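Local coordinates for uncharacterized protein DUF849 with a TIM barrel fold (Burkholderia xenovorans LB400, PDB 3E49) that probably acts as a zinc-dependent beta-keto acid cleavage enzyme, working on 3-keto-5-aminohexanoate or a related beta-keto acid, at residues R6-T11 against Q282-L287; I10-T15 against A275-I280; P209-L214 against A244-A249. All coordinates share one frame; numbering follows the deposited sequence.

Interaction 1: R6-T11 against Q282-L287; sequences RKVIIT and QVIEGL
The last helical turn that carries Ile284 up against Val8 and Ile10 is closed by Leu287 N donating to Val283 O at 2.9 Å, with Gly286 N to Gln282 O at 3.0 Å just before it. Helix 273-286, after the eighth strand, packs on the outside of strand 10-13 and the chain leading into it, next to where strands 10-13 and 253-256 pair to close the TIM barrel. A single methyl group does most of the work. Ile284 has CG1 beside its backbone N and an extended outer bond (chi2 166°), which carries CD1 to the far end of a side chain that points at 6-11. Val8 meets it tip to tip, its CG1 lying 3.9 Å from Ile284 CD1. The side chain of Ile10 crosses obliquely over the same methyl, so Ile284 CD1 sits between two residues two positions apart on the incoming chain, both facing the helix.

Around this point the backbone of Val8 is hydrogen-bonded to Glu290 and Ala292, while that of Ile10 bonds to Ala47 and Val48 beside the neighbouring strand. Leu289 adds to the apolar cluster by touching both Val8 and Ile284. Glu285 of this helix makes a salt bridge to Lys279 of a second subunit, so the helix both packs on the barrel and takes part in a subunit interface. The grip on Ile10 involves two of its carbons: Ile284 CD1 is 3.9 Å from Ile10 CD1 and 4.0 Å from Ile10 CG1.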
# COMPACT_ATOMS: atom_id res chain seq x y z
N ARG A 6 22.76 3.99 11.62
CA ARG A 6 21.70 3.12 12.11
C ARG A 6 21.25 3.59 13.51
O ARG A 6 20.50 2.88 14.17
CB ARG A 6 22.17 1.66 12.16
CG ARG A 6 22.39 1.00 10.79
N LYS A 7 21.72 4.76 13.96
CA LYS A 7 21.36 5.26 15.28
C LYS A 7 19.99 5.91 15.27
O LYS A 7 19.61 6.58 14.30
CB LYS A 7 22.38 6.28 15.74
CG LYS A 7 23.79 5.82 15.70
CD LYS A 7 24.30 5.32 17.03
CE LYS A 7 25.82 5.12 16.91
NZ LYS A 7 26.54 5.38 18.18
N VAL A 8 19.25 5.72 16.35
CA VAL A 8 17.92 6.29 16.47
C VAL A 8 17.88 7.60 17.23
O VAL A 8 18.26 7.66 18.41
CB VAL A 8 16.99 5.29 17.19
CG1 VAL A 8 15.56 5.76 17.18
CG2 VAL A 8 17.11 3.93 16.50
N ILE A 9 17.39 8.63 16.57
CA ILE A 9 17.18 9.91 17.20
C ILE A 9 15.88 9.87 17.96
O ILE A 9 14.82 9.72 17.35
CB ILE A 9 17.06 11.06 16.20
CG1 ILE A 9 18.32 11.17 15.33
CG2 ILE A 9 16.75 12.38 16.95
CD1 ILE A 9 18.11 11.99 14.09
N ILE A 10 15.96 10.09 19.28
CA ILE A 10 14.74 10.20 20.09
C ILE A 10 14.47 11.69 20.33
O ILE A 10 15.33 12.41 20.88
CB ILE A 10 14.90 9.54 21.45
CG1 ILE A 10 15.23 8.03 21.28
CG2 ILE A 10 13.71 9.84 22.34
CD1 ILE A 10 15.49 7.29 22.56
N THR A 11 13.31 12.15 19.88
CA THR A 11 12.84 13.49 20.18
C THR A 11 11.86 13.38 21.35
O THR A 11 10.96 12.49 21.35
CB THR A 11 12.17 14.17 19.01
OG1 THR A 11 13.14 14.39 17.97
CG2 THR A 11 11.53 15.50 19.46
N GLN A 282 13.18 0.44 25.32
CA GLN A 282 13.05 -1.01 25.48
C GLN A 282 12.91 -1.66 24.10
O GLN A 282 13.52 -2.68 23.80
CB GLN A 282 11.80 -1.33 26.32
CG GLN A 282 11.94 -1.00 27.81
CD GLN A 282 10.76 -1.47 28.68
OE1 GLN A 282 9.64 -1.67 28.20
NE2 GLN A 282 11.02 -1.62 29.98
N VAL A 283 12.09 -1.03 23.26
CA VAL A 283 11.91 -1.44 21.85
C VAL A 283 13.19 -1.27 21.05
O VAL A 283 13.67 -2.19 20.37
CB VAL A 283 10.75 -0.69 21.20
CG1 VAL A 283 10.60 -1.11 19.69
CG2 VAL A 283 9.46 -0.96 21.99
N ILE A 284 13.78 -0.09 21.14
CA ILE A 284 15.07 0.18 20.45
C ILE A 284 16.09 -0.90 20.77
O ILE A 284 16.67 -1.50 19.88
CB ILE A 284 15.54 1.61 20.75
CG1 ILE A 284 14.57 2.62 20.09
CG2 ILE A 284 17.05 1.85 20.26
CD1 ILE A 284 14.70 4.08 20.56
N GLU A 285 16.29 -1.18 22.05
CA GLU A 285 17.21 -2.22 22.49
C GLU A 285 16.86 -3.62 21.97
O GLU A 285 17.72 -4.37 21.55
CB GLU A 285 17.30 -2.22 24.04
CG GLU A 285 18.24 -3.30 24.68
CD GLU A 285 19.66 -3.28 24.10
OE1 GLU A 285 20.13 -2.18 23.70
OE2 GLU A 285 20.31 -4.37 24.05
N GLY A 286 15.58 -4.01 22.08
CA GLY A 286 15.07 -5.28 21.52
C GLY A 286 15.43 -5.42 20.05
O GLY A 286 15.82 -6.50 19.59
N LEU A 287 15.34 -4.31 19.33
CA LEU A 287 15.70 -4.25 17.93
C LEU A 287 17.22 -4.22 17.69
O LEU A 287 17.63 -4.17 16.55
CB LEU A 287 15.08 -3.02 17.26
CG LEU A 287 13.56 -3.07 17.06
CD1 LEU A 287 13.05 -1.63 16.84
CD2 LEU A 287 13.23 -3.98 15.89

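Interaction 2: I10-T15 against A275-I280; sequences ITCAVT and AQVRKI
Two nearly trans first torsions bring Cys12 and Val277 together: the sulfur of Cys12 stands opposite its own backbone N (chi1 -169°), and Val277, with chi1 174°, spreads its two methyls so that each reaches a different residue of the strand. Cys12 SG approaches Val277 CG2 to 4.2 Å. The other methyl, Val277 CG1, lies 4.1 Å from Ile10 CD1, and these two side chains pass at a slant. Val277 therefore bridges two residues that lie two places apart on strand 10-13. One turn further along the helix, Ile280 offers its CG2 branch, 4.2 Å from Ile10 CD1; the two isoleucines lie side by side, running in opposing senses, and the rest of Ile280 leads off away from the strand.

This is packing between the inner strand barrel and the outer helix layer of the TIM barrel. Strand 10-13 and helix 275-280 run almost antiparallel, their axes 9.7 Å apart at closest approach and 153° between their directions. Ile10 and Cys12 face the helix layer, where Ala41 of helix 31-44 also covers Cys12. Thr11 and Ala13 turn the other way and touch His50, which holds the zinc together with His52 and Glu259. Cys12 is not part of that site: its side chain is about 11 Å from the metal. At the edge of the contact, Gln276 NE2 is bound by the carbonyls of Trp263 and Ser261.

Across the interface itself methyl groups and one sulfur meet at van der Waals separations, so the association rests on buried apolar surface and dispersion forces rather than on directional bonds.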
# COMPACT_ATOMS: atom_id res chain seq x y z
N ILE A 10 15.96 10.09 19.28
CA ILE A 10 14.74 10.20 20.09
C ILE A 10 14.47 11.69 20.33
O ILE A 10 15.33 12.41 20.88
CB ILE A 10 14.90 9.54 21.45
CG1 ILE A 10 15.23 8.03 21.28
CG2 ILE A 10 13.71 9.84 22.34
CD1 ILE A 10 15.49 7.29 22.56
N THR A 11 13.31 12.15 19.88
CA THR A 11 12.84 13.49 20.18
C THR A 11 11.86 13.38 21.35
O THR A 11 10.96 12.49 21.35
CB THR A 11 12.17 14.17 19.01
OG1 THR A 11 13.14 14.39 17.97
CG2 THR A 11 11.53 15.50 19.46
N CYS A 12 12.02 14.28 22.34
CA CYS A 12 11.07 14.35 23.43
C CYS A 12 10.39 15.74 23.45
O CYS A 12 11.03 16.73 23.62
CB CYS A 12 11.74 14.04 24.75
SG CYS A 12 10.49 13.81 26.03
N ALA A 13 9.07 15.76 23.26
CA ALA A 13 8.25 16.97 23.28
C ALA A 13 7.69 17.03 24.70
O ALA A 13 6.72 16.34 25.04
CB ALA A 13 7.13 16.86 22.26
N VAL A 14 8.25 17.92 25.51
CA VAL A 14 8.00 17.89 26.96
C VAL A 14 6.67 18.40 27.51
O VAL A 14 6.29 17.97 28.58
CB VAL A 14 9.16 18.56 27.78
CG1 VAL A 14 10.46 17.81 27.56
CG2 VAL A 14 9.30 20.01 27.38
N THR A 15 6.00 19.32 26.82
CA THR A 15 4.69 19.83 27.33
C THR A 15 3.67 20.28 26.28
O THR A 15 2.44 20.02 26.40
CB THR A 15 4.93 20.96 28.37
OG1 THR A 15 3.72 21.21 29.09
CG2 THR A 15 5.46 22.24 27.69
N ALA A 275 10.16 8.74 31.48
CA ALA A 275 9.57 7.42 31.55
C ALA A 275 9.27 6.93 30.12
O ALA A 275 9.53 5.77 29.79
CB ALA A 275 8.27 7.48 32.36
N GLN A 276 8.76 7.84 29.29
CA GLN A 276 8.42 7.54 27.89
C GLN A 276 9.64 7.30 27.02
O GLN A 276 9.60 6.44 26.12
CB GLN A 276 7.56 8.65 27.30
CG GLN A 276 6.17 8.72 27.91
CD GLN A 276 5.32 9.81 27.31
OE1 GLN A 276 5.84 10.67 26.61
NE2 GLN A 276 4.00 9.74 27.52
N VAL A 277 10.74 8.02 27.31
CA VAL A 277 11.99 7.79 26.59
C VAL A 277 12.45 6.39 26.94
O VAL A 277 12.93 5.63 26.07
CB VAL A 277 13.07 8.85 26.94
CG1 VAL A 277 14.41 8.50 26.29
CG2 VAL A 277 12.64 10.29 26.53
N ARG A 278 12.34 6.01 28.20
CA ARG A 278 12.76 4.65 28.61
C ARG A 278 11.92 3.57 27.96
O ARG A 278 12.44 2.52 27.59
CB ARG A 278 12.73 4.49 30.14
CG ARG A 278 13.84 5.28 30.84
CD ARG A 278 13.98 4.93 32.31
NE ARG A 278 12.84 5.32 33.11
CZ ARG A 278 12.65 6.51 33.65
NH1 ARG A 278 13.56 7.47 33.52
NH2 ARG A 278 11.55 6.72 34.35
N LYS A 279 10.64 3.82 27.81
CA LYS A 279 9.75 2.82 27.23
C LYS A 279 10.12 2.56 25.77
O LYS A 279 10.28 1.42 25.38
CB LYS A 279 8.29 3.25 27.37
CG LYS A 279 7.26 2.11 27.30
CD LYS A 279 7.46 1.18 28.50
CE LYS A 279 6.47 0.05 28.55
NZ LYS A 279 7.01 -1.10 29.41
N ILE A 280 10.32 3.60 24.98
CA ILE A 280 10.68 3.40 23.57
C ILE A 280 12.07 2.80 23.47
O ILE A 280 12.37 2.05 22.56
CB ILE A 280 10.50 4.66 22.68
CG1 ILE A 280 10.45 4.25 21.18
CG2 ILE A 280 11.61 5.79 23.00
CD1 ILE A 280 9.25 3.28 20.78

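Interaction 3: P209-L214 against A244-A249; sequences PHPEDL and ASIGAA
Two neighbouring outer helices of the TIM barrel, 211-225 and 240-248, which follow its sixth and seventh strands, touch here through Leu214 and Ile246, with Pro211 at the side. Ile246 CG2 rests against both methyls of Leu214, 3.7 Å from Leu214 CD2 and 3.9 Å from Leu214 CD1, and the side chains pass at a slant. Leu214 holds its CG anti to the backbone N (chi1 179°), which extends the fork across to the facing helix. The longer branch of Ile246 runs toward the proline, where Ile246 CD1 comes to 4.5 Å from Pro211 CG.

The start of helix 211-225 is fixed by a capping box. His210, at the N-cap, accepts from Glu212 N through ND1 at 3.0 Å, nearly in the plane of the ring (11° out of it), which is consistent with a neutral imidazole. In return His210 N donates to Asp213 OD2 at 3.1 Å, on the anti side of the carboxylate and 35° out of its plane. Pro211 CD lies over one face of the imidazole, near its rim. Tyr180 of a third subunit hydrogen-bonds the capping oxygen Asp213 OD2. Separately, Arg219 of a second subunit makes an intersubunit salt bridge with Glu212.

Between the two helices themselves, Leu214, Ile246 and Pro211 form a purely apolar junction, held by complementary shape and buried surface.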
# COMPACT_ATOMS: atom_id res chain seq x y z
N PRO A 209 -4.15 6.89 12.96
CA PRO A 209 -3.07 6.10 13.47
C PRO A 209 -2.93 4.69 12.95
O PRO A 209 -2.35 3.82 13.63
CB PRO A 209 -3.40 6.09 14.95
CG PRO A 209 -4.93 5.90 14.94
CD PRO A 209 -5.41 6.56 13.65
N HIS A 210 -3.50 4.38 11.77
CA HIS A 210 -3.47 3.01 11.33
C HIS A 210 -2.11 2.67 10.74
O HIS A 210 -1.43 3.54 10.19
CB HIS A 210 -4.63 2.79 10.35
CG HIS A 210 -4.87 1.36 10.04
ND1 HIS A 210 -4.11 0.66 9.15
CD2 HIS A 210 -5.85 0.51 10.46
CE1 HIS A 210 -4.56 -0.58 9.07
NE2 HIS A 210 -5.61 -0.70 9.86
N PRO A 211 -1.62 1.42 10.92
CA PRO A 211 -0.41 1.01 10.23
C PRO A 211 -0.33 1.42 8.74
O PRO A 211 0.74 1.78 8.24
CB PRO A 211 -0.46 -0.51 10.34
CG PRO A 211 -1.06 -0.73 11.62
CD PRO A 211 -2.11 0.36 11.80
N GLU A 212 -1.43 1.30 8.03
CA GLU A 212 -1.50 1.73 6.64
C GLU A 212 -1.25 3.22 6.45
O GLU A 212 -0.70 3.61 5.43
CB GLU A 212 -2.90 1.45 6.04
CG GLU A 212 -3.28 -0.01 5.93
CD GLU A 212 -2.67 -0.75 4.75
OE1 GLU A 212 -1.77 -0.22 4.06
OE2 GLU A 212 -3.14 -1.89 4.48
N ASP A 213 -1.69 4.03 7.40
CA ASP A 213 -1.55 5.45 7.33
C ASP A 213 -0.04 5.71 7.41
O ASP A 213 0.52 6.46 6.60
CB ASP A 213 -2.30 6.17 8.47
CG ASP A 213 -3.79 6.08 8.36
OD1 ASP A 213 -4.28 6.08 7.22
OD2 ASP A 213 -4.45 6.13 9.41
N LEU A 214 0.60 5.00 8.33
CA LEU A 214 2.06 5.13 8.50
C LEU A 214 2.85 4.67 7.26
O LEU A 214 3.80 5.39 6.82
CB LEU A 214 2.51 4.41 9.78
CG LEU A 214 4.00 4.39 10.16
CD1 LEU A 214 4.16 4.17 11.67
CD2 LEU A 214 4.76 3.31 9.29
N ALA A 244 5.74 4.45 16.96
CA ALA A 244 7.19 4.72 17.02
C ALA A 244 7.96 3.40 16.81
O ALA A 244 9.01 3.38 16.19
CB ALA A 244 7.53 5.26 18.37
N SER A 245 7.42 2.33 17.36
CA SER A 245 8.01 0.99 17.25
C SER A 245 8.03 0.55 15.78
O SER A 245 9.05 0.07 15.26
CB SER A 245 7.21 0.01 18.10
OG SER A 245 7.37 0.27 19.48
N ILE A 246 6.89 0.70 15.10
CA ILE A 246 6.83 0.36 13.69
C ILE A 246 7.91 1.14 12.88
O ILE A 246 8.58 0.55 12.05
CB ILE A 246 5.40 0.54 13.14
CG1 ILE A 246 4.51 -0.48 13.82
CG2 ILE A 246 5.34 0.42 11.57
CD1 ILE A 246 3.00 -0.29 13.47
N GLY A 247 8.06 2.44 13.13
CA GLY A 247 9.04 3.25 12.46
C GLY A 247 10.44 2.84 12.84
O GLY A 247 11.29 2.66 11.94
N ALA A 248 10.69 2.58 14.13
CA ALA A 248 12.07 2.29 14.62
C ALA A 248 12.60 0.99 13.98
O ALA A 248 13.79 0.89 13.58
CB ALA A 248 12.09 2.18 16.16
N ALA A 249 11.68 0.04 13.81
CA ALA A 249 11.97 -1.27 13.22
C ALA A 249 12.34 -1.20 11.77
O ALA A 249 12.88 -2.16 11.26
CB ALA A 249 10.73 -2.23 13.41

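From the N terminus, 6-11 runs into the first barrel strand and 10-15 continues it; both meet helix 273-286, some 260 to 270 residues later. Interactions 1 and 2 share Ile10 and Thr11, and interaction 2, pairing later residues of the strand with an earlier part of the helix, closes the slightly smaller loop inside that of interaction 1. Together they pack the last barrel helix onto the first strand, beside the 10-13/253-256 pairing that closes the barrel. Interaction 3 closes a short loop of about 30 residues, nested within both, joining the helices after strands six and seven. Direct packing links them: Val283 and Leu287 touch 244-249, and so does Ile280.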